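Local coordinates for protein endoribonuclease ToxN (Pectobacterium atrosepticum, PDB 2XDB) that acts as the toxin of a type III toxin-antitoxin system, an endoribonuclease cleaving within AAA(U/G) sequences and bound by the ToxI RNA, at residues A[4-9]-A[88-93]; A[36-41]-A[46-51]; A[133-138]-A[148-153]. All coordinates share one frame; numbering follows the deposited sequence.

In the fold
The three contacts meet around the antiparallel sheet of ToxN. Contacts 1 and 2 have centres about 9 Å apart and lie on neighbouring strands, 80-91 and 45-52: Ile90 N to Leu48 O (3.0 Å) and Ile92 N to Lys46 O (2.9 Å) are probable hydrogen bonds. Contact 2 is nested in the chain inside the loop closed by contact 1. Contact 3, centred about 15 Å from contact 1 and about 13 Å from contact 2, packs two helices beside this sheet, with Phe150 against Met89 and Arg136 against Leu40. The RNA of chain B is met at two separate places, U2 at Phe88 in contact 1 and the phosphate of U21 at helix 125-140 in contact 3.

Contact 1 of 3, residues A[4-9]-A[88-93]; sequences YTISSK and FMIPII. With nucleotides of chain B.
Ile6 overlaps two isoleucines of the 88-93 segment with a single atom, its CD1 methyl. That methyl meets Ile90 CD1 at 4.0 Å, the two side chains meeting end on, tip to tip, and it lies 4.1 Å from Ile92 CG2, the shorter branch of a side chain that it meets at a slant. In Ile6 the CG1 branch stands opposite the carbonyl carbon (chi1 -63°) and continues outstretched, which carries CD1 across a gap where the nearest CA atoms, those of Ile6 and Ile92, are still 8.5 Å apart. No hydrogen bond joins the segments. Strands 3-6 and 80-91 belong to one antiparallel sheet, with 35-42 and 45-52 between them; apolar side chains meeting across a curved sheet are consistent with the SH3-like fold of the ToxN family. Other elements complete the buried cluster: Ile11 of helix 8-17 touches Ile6 and Ile90, Val97 touches Ile6 and Ile92, and Leu48 lies against Ile6.

At the other end of 88-93, the Phe88 ring turns one face to the uracil of U2 of chain B. The planes are nearly parallel, with U2 N3 3.3 Å above the ring centre; the closest atom pair is Phe88 CD1 to U2 C4 (3.3 Å).

Between the segments, then, the contact is purely apolar, held by methyl packing without directional bonds; toward the RNA the same segment offers a flat aromatic surface to a base.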
loop_
_atom_site.group_PDB
_atom_site.type_symbol
_atom_site.label_atom_id
_atom_site.label_comp_id
_atom_site.label_asym_id
_atom_site.label_seq_id
_atom_site.Cartn_x
_atom_site.Cartn_y
_atom_site.Cartn_z
ATOM N N TYR A 4 -2.907 -8.083 -0.078
ATOM C CA TYR A 4 -3.956 -8.117 0.947
ATOM C C TYR A 4 -5.177 -7.301 0.561
ATOM O O TYR A 4 -5.095 -6.397 -0.263
ATOM C CB TYR A 4 -3.450 -7.525 2.250
ATOM C CG TYR A 4 -2.412 -8.339 2.951
ATOM C CD1 TYR A 4 -2.745 -9.114 4.048
ATOM C CD2 TYR A 4 -1.088 -8.318 2.536
ATOM C CE1 TYR A 4 -1.801 -9.863 4.701
ATOM C CE2 TYR A 4 -0.129 -9.060 3.186
ATOM C CZ TYR A 4 -0.492 -9.835 4.262
ATOM O OH TYR A 4 0.456 -10.576 4.910
ATOM N N THR A 5 -6.309 -7.627 1.171
ATOM C CA THR A 5 -7.429 -6.701 1.238
ATOM C C THR A 5 -7.607 -6.352 2.702
ATOM O O THR A 5 -7.118 -7.069 3.585
ATOM C CB THR A 5 -8.741 -7.288 0.701
ATOM O OG1 THR A 5 -9.133 -8.420 1.489
ATOM C CG2 THR A 5 -8.574 -7.705 -0.732
ATOM N N ILE A 6 -8.282 -5.243 2.960
ATOM C CA ILE A 6 -8.508 -4.795 4.322
ATOM C C ILE A 6 -10.007 -4.562 4.483
ATOM O O ILE A 6 -10.672 -4.149 3.529
ATOM C CB ILE A 6 -7.695 -3.520 4.618
ATOM C CG1 ILE A 6 -6.206 -3.832 4.515
ATOM C CG2 ILE A 6 -8.013 -2.961 5.995
ATOM C CD1 ILE A 6 -5.303 -2.605 4.538
ATOM N N SER A 7 -10.551 -4.851 5.663
ATOM C CA SER A 7 -11.991 -4.710 5.868
ATOM C C SER A 7 -12.408 -3.240 5.881
ATOM O O SER A 7 -11.651 -2.381 6.313
ATOM C CB SER A 7 -12.428 -5.404 7.159
ATOM O OG SER A 7 -12.102 -4.625 8.290
ATOM N N SER A 8 -13.613 -2.954 5.406
ATOM C CA SER A 8 -14.079 -1.574 5.317
ATOM C C SER A 8 -14.244 -0.955 6.681
ATOM O O SER A 8 -13.921 0.213 6.882
ATOM C CB SER A 8 -15.405 -1.514 4.593
ATOM O OG SER A 8 -15.507 -2.646 3.759
ATOM N N LYS A 9 -14.758 -1.744 7.615
ATOM C CA LYS A 9 -15.016 -1.258 8.961
ATOM C C LYS A 9 -13.741 -0.643 9.532
ATOM O O LYS A 9 -13.764 0.466 10.062
ATOM C CB LYS A 9 -15.547 -2.390 9.848
ATOM C CG LYS A 9 -16.456 -3.366 9.102
ATOM C CD LYS A 9 -15.640 -4.261 8.144
ATOM C CE LYS A 9 -16.463 -4.796 6.965
ATOM N NZ LYS A 9 -15.671 -5.739 6.120
ATOM N N PHE A 88 0.429 6.753 1.765
ATOM C CA PHE A 88 -0.831 6.417 2.414
ATOM C C PHE A 88 -0.852 5.010 2.976
ATOM O O PHE A 88 -1.912 4.416 3.077
ATOM C CB PHE A 88 -1.995 6.582 1.454
ATOM C CG PHE A 88 -2.060 7.930 0.841
ATOM C CD1 PHE A 88 -2.148 8.080 -0.531
ATOM C CD2 PHE A 88 -2.010 9.058 1.635
ATOM C CE1 PHE A 88 -2.197 9.334 -1.097
ATOM C CE2 PHE A 88 -2.061 10.320 1.069
ATOM C CZ PHE A 88 -2.149 10.454 -0.297
ATOM N N MET A 89 0.308 4.474 3.329
ATOM C CA MET A 89 0.360 3.199 4.033
ATOM C C MET A 89 -0.248 3.364 5.425
ATOM O O MET A 89 -0.305 4.479 5.952
ATOM C CB MET A 89 1.797 2.720 4.157
ATOM C CG MET A 89 2.665 3.626 5.002
ATOM S SD MET A 89 4.355 3.026 5.053
ATOM C CE MET A 89 5.084 4.238 6.153
ATOM N N ILE A 90 -0.698 2.260 6.017
ATOM C CA ILE A 90 -1.409 2.322 7.290
ATOM C C ILE A 90 -1.057 1.164 8.217
ATOM O O ILE A 90 -0.759 0.063 7.765
ATOM C CB ILE A 90 -2.923 2.336 7.063
ATOM C CG1 ILE A 90 -3.381 1.080 6.321
ATOM C CG2 ILE A 90 -3.343 3.567 6.274
ATOM C CD1 ILE A 90 -4.886 1.074 6.086
ATOM N N PRO A 91 -1.059 1.413 9.528
ATOM C CA PRO A 91 -0.778 0.288 10.416
ATOM C C PRO A 91 -2.005 -0.610 10.403
ATOM O O PRO A 91 -3.105 -0.088 10.257
ATOM C CB PRO A 91 -0.622 0.956 11.772
ATOM C CG PRO A 91 -1.477 2.185 11.682
ATOM C CD PRO A 91 -1.416 2.639 10.261
ATOM N N ILE A 92 -1.833 -1.921 10.512
ATOM C CA ILE A 92 -2.980 -2.821 10.447
ATOM C C ILE A 92 -3.082 -3.748 11.646
ATOM O O ILE A 92 -2.111 -3.985 12.354
ATOM C CB ILE A 92 -2.971 -3.681 9.172
ATOM C CG1 ILE A 92 -1.712 -4.548 9.111
ATOM C CG2 ILE A 92 -3.063 -2.804 7.947
ATOM C CD1 ILE A 92 -1.902 -5.931 9.679
ATOM N N ILE A 93 -4.286 -4.248 11.861
ATOM C CA ILE A 93 -4.577 -5.296 12.824
ATOM C C ILE A 93 -4.760 -6.583 12.017
ATOM O O ILE A 93 -5.485 -6.592 11.020
ATOM C CB ILE A 93 -5.898 -4.977 13.525
ATOM C CG1 ILE A 93 -5.766 -3.712 14.352
ATOM C CG2 ILE A 93 -6.335 -6.110 14.402
ATOM C CD1 ILE A 93 -7.088 -3.257 14.925
ATOM P P U B 2 -4.898 9.924 -6.876
ATOM O OP1 U B 2 -4.400 10.710 -8.020
ATOM O OP2 U B 2 -4.268 8.621 -6.551
ATOM O "O5'" U B 2 -4.902 10.863 -5.605
ATOM C "C5'" U B 2 -5.431 12.178 -5.639
ATOM C "C4'" U B 2 -5.363 12.802 -4.270
ATOM O "O4'" U B 2 -6.261 12.119 -3.356
ATOM C "C3'" U B 2 -4.009 12.719 -3.593
ATOM O "O3'" U B 2 -3.135 13.732 -4.040
ATOM C "C2'" U B 2 -4.368 12.848 -2.128
ATOM O "O2'" U B 2 -4.643 14.205 -1.838
ATOM C "C1'" U B 2 -5.686 12.080 -2.066
ATOM N N1 U B 2 -5.565 10.660 -1.662
ATOM C C2 U B 2 -5.511 10.359 -0.323
ATOM O O2 U B 2 -5.533 11.215 0.532
ATOM N N3 U B 2 -5.416 9.027 -0.018
ATOM C C4 U B 2 -5.383 7.974 -0.906
ATOM O O4 U B 2 -5.305 6.816 -0.491
ATOM C C5 U B 2 -5.452 8.365 -2.275
ATOM C C6 U B 2 -5.542 9.658 -2.596
#

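Contact 2 of 3, residues A[36-41]-A[46-51]; sequences IGIVLE and KYLAPL
Ile36 and Ala49 form an antiparallel hydrogen-bonded pair near one end of the 35-42/45-52 hairpin, with Ile36 N donating to Ala49 O at 2.8 Å. Two further backbone bonds lie nearer the hairpin turn: Val39 N to Tyr47 O (3.1 Å) and Tyr47 N to Leu40 O (2.9 Å), the latter with its donor almost in line with the carbonyl. The pairing is interrupted between Ile36/Ala49 and the bonds at Tyr47, where the chain turns corners at Gly37 and Val39. Gly37 is the centre of an inverse gamma turn, closed by a weak bond from Ile38 N to Ile36 O.

Apolar contacts fill in around this irregular strand. Leu48 CD2 lies over the turn and meets Ile38 CG1 at 3.9 Å. Further along, the side chains of Ile36 and Leu51 cross at about a right angle, so that both methyls of Leu51 rest against the CG1-CD1 arm of Ile36. Val39 CG1 sits 4.0 Å from Tyr47 CB, while Ile38 CD1 packs on the aliphatic part of Lys46, 3.6 Å from its CD.

The charged pair is looser. Glu41 and Lys46 run alongside each other in the same direction, both extended beyond CG, yet Glu41 OE2 stays 4.0 Å from Lys46 NZ, longer than a salt bridge. The ammonium group makes its salt bridge with Glu94, and Tyr47 OH is hydrogen-bonded to Glu154 of helix 150-156.

Backbone bonds and methyl packing therefore carry the hairpin; Glu41 would probably add a mild electrostatic attraction to a lysine whose charge is already paired with Glu94.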
loop_
_atom_site.group_PDB
_atom_site.type_symbol
_atom_site.label_atom_id
_atom_site.label_comp_id
_atom_site.label_asym_id
_atom_site.label_seq_id
_atom_site.Cartn_x
_atom_site.Cartn_y
_atom_site.Cartn_z
ATOM N N ILE A 36 -0.084 -4.015 -0.406
ATOM C CA ILE A 36 1.148 -4.821 -0.447
ATOM C C ILE A 36 1.729 -5.197 0.927
ATOM O O ILE A 36 1.777 -4.382 1.844
ATOM C CB ILE A 36 2.252 -4.170 -1.289
ATOM C CG1 ILE A 36 1.688 -3.777 -2.623
ATOM C CG2 ILE A 36 3.322 -5.195 -1.634
ATOM C CD1 ILE A 36 1.376 -5.001 -3.431
ATOM N N GLY A 37 2.264 -6.417 0.978
ATOM C CA GLY A 37 2.357 -7.250 2.164
ATOM C C GLY A 37 3.437 -7.071 3.192
ATOM O O GLY A 37 4.294 -7.907 3.374
ATOM N N ILE A 38 3.322 -5.999 3.935
ATOM C CA ILE A 38 4.211 -5.691 5.040
ATOM C C ILE A 38 5.480 -5.066 4.577
ATOM O O ILE A 38 6.534 -5.674 4.411
ATOM C CB ILE A 38 4.434 -6.769 6.023
ATOM C CG1 ILE A 38 3.089 -7.266 6.530
ATOM C CG2 ILE A 38 5.090 -6.132 7.227
ATOM C CD1 ILE A 38 3.146 -7.623 7.987
ATOM N N VAL A 39 5.306 -3.777 4.419
ATOM C CA VAL A 39 6.168 -2.925 3.711
ATOM C C VAL A 39 7.111 -2.359 4.772
ATOM O O VAL A 39 8.264 -2.041 4.487
ATOM C CB VAL A 39 5.235 -1.903 3.067
ATOM C CG1 VAL A 39 5.168 -0.598 3.866
ATOM C CG2 VAL A 39 5.554 -1.726 1.605
ATOM N N LEU A 40 6.617 -2.294 6.009
ATOM C CA LEU A 40 7.390 -1.851 7.170
ATOM C C LEU A 40 6.852 -2.504 8.429
ATOM O O LEU A 40 5.638 -2.541 8.658
ATOM C CB LEU A 40 7.268 -0.338 7.365
ATOM C CG LEU A 40 8.430 0.454 7.954
ATOM C CD1 LEU A 40 7.928 1.720 8.612
ATOM C CD2 LEU A 40 9.160 -0.371 8.946
ATOM N N GLU A 41 7.759 -3.003 9.256
ATOM C CA GLU A 41 7.388 -3.492 10.563
ATOM C C GLU A 41 8.321 -2.872 11.585
ATOM O O GLU A 41 9.509 -3.152 11.588
ATOM C CB GLU A 41 7.484 -5.005 10.614
ATOM C CG GLU A 41 7.059 -5.578 11.948
ATOM C CD GLU A 41 6.815 -7.073 11.891
ATOM O OE1 GLU A 41 7.043 -7.676 10.811
ATOM O OE2 GLU A 41 6.395 -7.637 12.929
ATOM N N LYS A 46 2.698 -3.128 11.939
ATOM C CA LYS A 46 2.794 -3.679 10.591
ATOM C C LYS A 46 2.061 -2.787 9.607
ATOM O O LYS A 46 0.852 -2.568 9.738
ATOM C CB LYS A 46 2.220 -5.095 10.553
ATOM C CG LYS A 46 2.960 -6.009 11.494
ATOM C CD LYS A 46 2.438 -7.419 11.524
ATOM C CE LYS A 46 3.364 -8.234 12.411
ATOM N NZ LYS A 46 2.938 -9.640 12.582
ATOM N N TYR A 47 2.798 -2.269 8.630
ATOM C CA TYR A 47 2.216 -1.395 7.627
ATOM C C TYR A 47 1.915 -2.110 6.321
ATOM O O TYR A 47 2.713 -2.915 5.845
ATOM C CB TYR A 47 3.161 -0.226 7.352
ATOM C CG TYR A 47 3.002 0.907 8.333
ATOM C CD1 TYR A 47 2.141 1.964 8.066
ATOM C CD2 TYR A 47 3.693 0.911 9.533
ATOM C CE1 TYR A 47 1.976 2.992 8.962
ATOM C CE2 TYR A 47 3.538 1.937 10.430
ATOM C CZ TYR A 47 2.674 2.970 10.143
ATOM O OH TYR A 47 2.518 3.995 11.044
ATOM N N LEU A 48 0.765 -1.801 5.735
ATOM C CA LEU A 48 0.476 -2.195 4.361
ATOM C C LEU A 48 0.316 -0.931 3.539
ATOM O O LEU A 48 -0.134 0.092 4.052
ATOM C CB LEU A 48 -0.817 -3.010 4.275
ATOM C CG LEU A 48 -0.881 -4.333 5.028
ATOM C CD1 LEU A 48 -2.192 -5.055 4.704
ATOM C CD2 LEU A 48 0.319 -5.198 4.665
ATOM N N ALA A 49 0.660 -1.005 2.254
ATOM C CA ALA A 49 0.545 0.153 1.371
ATOM C C ALA A 49 -0.423 -0.124 0.229
ATOM O O ALA A 49 -0.459 -1.231 -0.299
ATOM C CB ALA A 49 1.895 0.514 0.814
ATOM N N PRO A 50 -1.202 0.888 -0.173
ATOM C CA PRO A 50 -2.183 0.649 -1.227
ATOM C C PRO A 50 -1.527 0.652 -2.592
ATOM O O PRO A 50 -0.608 1.441 -2.824
ATOM C CB PRO A 50 -3.122 1.851 -1.097
ATOM C CG PRO A 50 -2.231 2.943 -0.596
ATOM C CD PRO A 50 -1.234 2.278 0.313
ATOM N N LEU A 51 -1.983 -0.232 -3.476
ATOM C CA LEU A 51 -1.604 -0.185 -4.875
ATOM C C LEU A 51 -2.639 0.671 -5.605
ATOM O O LEU A 51 -3.807 0.702 -5.214
ATOM C CB LEU A 51 -1.615 -1.586 -5.463
ATOM C CG LEU A 51 -0.619 -2.616 -4.950
ATOM C CD1 LEU A 51 -1.007 -3.995 -5.453
ATOM C CD2 LEU A 51 0.732 -2.245 -5.464
#

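Contact 3 of 3, residues A[133-138]-A[148-153]; sequences DTLRNL and CNFSLL. With nucleotides of chain B.
Phe150 projects its ring from the first turn of helix 150-156 against helix 125-140, a helix-to-helix packing contact beside the sheet. The ring meets the other helix obliquely: Phe150 CZ comes within 4.3 Å of Leu135 CD2, and Phe150 CD2 lies 4.1 Å from Arg136 CA, against backbone as much as side chain. With CG opposite its own carbonyl carbon (chi1 -55°), the ring bends back over the preceding residues, and Cys148 O sits 3.5 Å above one face, over the centre. Met89 and Val139 add further packing around the phenyl group.

The side chains of Leu135 and Arg136 leave their helix in different directions. Leu135 extends toward Leu86 and Met144. Arg136 stretches out with its aliphatic part by Leu40, and its NE forms a salt bridge with Glu154 OE1, the same oxygen that is hydrogen-bonded to Tyr47 OH; helix 150-156 is thus tied to helix 125-140 by charge as well as by the phenyl ring.

Elsewhere on helix 125-140, Thr134 and Asn137 face the phosphate of U21 of chain B. Asn137 ND2 makes a weak hydrogen bond of 3.2 Å to U21 OP2, whereas Thr134 OG1, hydrogen-bonded to Ser130 O, lies near U21 OP1, and a bond to the phosphate is not settled.

Helix 150-156 itself begins with Asn149 as N-cap. Leu152 N donates to Asn149 OD1 at 3.2 Å with an N-H...O angle of 162°, arriving from well above the plane of the side-chain amide.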
loop_
_atom_site.group_PDB
_atom_site.type_symbol
_atom_site.label_atom_id
_atom_site.label_comp_id
_atom_site.label_asym_id
_atom_site.label_seq_id
_atom_site.Cartn_x
_atom_site.Cartn_y
_atom_site.Cartn_z
ATOM N N ASP A 133 10.636 2.894 5.479
ATOM C CA ASP A 133 11.269 3.255 6.731
ATOM C C ASP A 133 11.682 4.721 6.711
ATOM O O ASP A 133 11.465 5.448 7.681
ATOM C CB ASP A 133 12.486 2.362 6.988
ATOM C CG ASP A 133 13.130 2.614 8.354
ATOM O OD1 ASP A 133 12.392 2.783 9.347
ATOM O OD2 ASP A 133 14.379 2.633 8.440
ATOM N N THR A 134 12.272 5.165 5.607
ATOM C CA THR A 134 12.779 6.527 5.563
ATOM C C THR A 134 11.610 7.493 5.470
ATOM O O THR A 134 11.662 8.602 5.993
ATOM C CB THR A 134 13.748 6.753 4.390
ATOM O OG1 THR A 134 14.804 5.789 4.446
ATOM C CG2 THR A 134 14.355 8.141 4.460
ATOM N N LEU A 135 10.544 7.055 4.817
ATOM C CA LEU A 135 9.360 7.886 4.670
ATOM C C LEU A 135 8.795 8.214 6.038
ATOM O O LEU A 135 8.554 9.380 6.367
ATOM C CB LEU A 135 8.316 7.185 3.813
ATOM C CG LEU A 135 6.970 7.880 3.704
ATOM C CD1 LEU A 135 7.145 9.236 3.056
ATOM C CD2 LEU A 135 6.002 7.018 2.910
ATOM N N ARG A 136 8.610 7.182 6.849
ATOM C CA ARG A 136 8.020 7.367 8.168
ATOM C C ARG A 136 8.952 8.187 9.056
ATOM O O ARG A 136 8.499 9.048 9.800
ATOM C CB ARG A 136 7.699 6.009 8.790
ATOM C CG ARG A 136 7.243 6.020 10.225
ATOM C CD ARG A 136 7.028 4.570 10.700
ATOM N NE ARG A 136 6.534 4.507 12.064
ATOM C CZ ARG A 136 7.311 4.462 13.138
ATOM N NH1 ARG A 136 8.627 4.446 13.006
ATOM N NH2 ARG A 136 6.769 4.429 14.351
ATOM N N ASN A 137 10.255 7.944 8.965
ATOM C CA ASN A 137 11.203 8.724 9.753
ATOM C C ASN A 137 11.085 10.216 9.452
ATOM O O ASN A 137 10.942 11.031 10.357
ATOM C CB ASN A 137 12.628 8.256 9.508
ATOM C CG ASN A 137 12.918 6.944 10.172
ATOM O OD1 ASN A 137 12.264 6.583 11.152
ATOM N ND2 ASN A 137 13.905 6.211 9.649
ATOM N N LEU A 138 11.131 10.560 8.170
ATOM C CA LEU A 138 10.961 11.940 7.757
ATOM C C LEU A 138 9.652 12.515 8.279
ATOM O O LEU A 138 9.611 13.666 8.720
ATOM C CB LEU A 138 11.040 12.061 6.240
ATOM C CG LEU A 138 12.420 11.699 5.663
ATOM C CD1 LEU A 138 12.492 11.911 4.169
ATOM C CD2 LEU A 138 13.481 12.520 6.332
ATOM N N CYS A 148 -0.283 10.185 5.320
ATOM C CA CYS A 148 -1.068 9.792 6.482
ATOM C C CYS A 148 -0.285 10.186 7.712
ATOM O O CYS A 148 0.944 10.073 7.741
ATOM C CB CYS A 148 -1.325 8.281 6.524
ATOM S SG CYS A 148 -2.519 7.651 5.326
ATOM N N ASN A 149 -1.003 10.640 8.730
ATOM C CA ASN A 149 -0.394 10.982 9.996
ATOM C C ASN A 149 -0.030 9.702 10.748
ATOM O O ASN A 149 -0.807 9.198 11.565
ATOM C CB ASN A 149 -1.353 11.847 10.807
ATOM C CG ASN A 149 -0.748 12.341 12.094
ATOM O OD1 ASN A 149 0.293 11.846 12.559
ATOM N ND2 ASN A 149 -1.402 13.322 12.695
ATOM N N PHE A 150 1.155 9.172 10.467
ATOM C CA PHE A 150 1.548 7.880 11.025
ATOM C C PHE A 150 1.510 7.805 12.555
ATOM O O PHE A 150 1.111 6.785 13.107
ATOM C CB PHE A 150 2.916 7.460 10.515
ATOM C CG PHE A 150 3.024 7.418 9.023
ATOM C CD1 PHE A 150 2.163 6.631 8.276
ATOM C CD2 PHE A 150 4.015 8.146 8.366
ATOM C CE1 PHE A 150 2.264 6.584 6.885
ATOM C CE2 PHE A 150 4.123 8.106 6.982
ATOM C CZ PHE A 150 3.245 7.319 6.240
ATOM N N SER A 151 1.923 8.863 13.246
ATOM C CA SER A 151 1.896 8.852 14.715
ATOM C C SER A 151 0.468 8.758 15.259
ATOM O O SER A 151 0.205 8.024 16.222
ATOM C CB SER A 151 2.564 10.096 15.297
ATOM O OG SER A 151 3.866 10.296 14.777
ATOM N N LEU A 152 -0.446 9.512 14.650
ATOM C CA LEU A 152 -1.830 9.541 15.099
ATOM C C LEU A 152 -2.469 8.168 14.864
ATOM O O LEU A 152 -3.072 7.598 15.778
ATOM C CB LEU A 152 -2.613 10.630 14.353
ATOM C CG LEU A 152 -3.705 11.403 15.112
ATOM C CD1 LEU A 152 -4.879 11.796 14.211
ATOM C CD2 LEU A 152 -4.200 10.602 16.276
ATOM N N LEU A 153 -2.330 7.644 13.642
ATOM C CA LEU A 153 -2.837 6.320 13.322
ATOM C C LEU A 153 -2.230 5.307 14.281
ATOM O O LEU A 153 -2.928 4.451 14.828
ATOM C CB LEU A 153 -2.508 5.924 11.882
ATOM C CG LEU A 153 -3.223 6.685 10.771
ATOM C CD1 LEU A 153 -2.989 6.040 9.397
ATOM C CD2 LEU A 153 -4.698 6.748 11.063
ATOM P P U B 21 16.981 7.853 7.914
ATOM O OP1 U B 21 16.737 7.008 6.710
ATOM O OP2 U B 21 15.839 8.572 8.533
ATOM O "O5'" U B 21 17.732 6.984 9.014
ATOM C "C5'" U B 21 18.139 7.559 10.251
ATOM C "C4'" U B 21 19.478 7.040 10.732
ATOM O "O4'" U B 21 19.457 5.588 10.844
ATOM C "C3'" U B 21 20.693 7.383 9.869
ATOM O "O3'" U B 21 21.814 7.615 10.725
ATOM C "C2'" U B 21 20.927 6.083 9.105
ATOM O "O2'" U B 21 22.238 5.923 8.614
ATOM C "C1'" U B 21 20.598 5.059 10.189
ATOM N N1 U B 21 20.381 3.630 9.811
ATOM C C2 U B 21 20.181 3.228 8.495
ATOM O O2 U B 21 20.168 3.982 7.536
ATOM N N3 U B 21 19.992 1.873 8.330
ATOM C C4 U B 21 19.975 0.890 9.304
ATOM O O4 U B 21 19.791 -0.289 8.991
ATOM C C5 U B 21 20.187 1.380 10.631
ATOM C C6 U B 21 20.375 2.691 10.824
#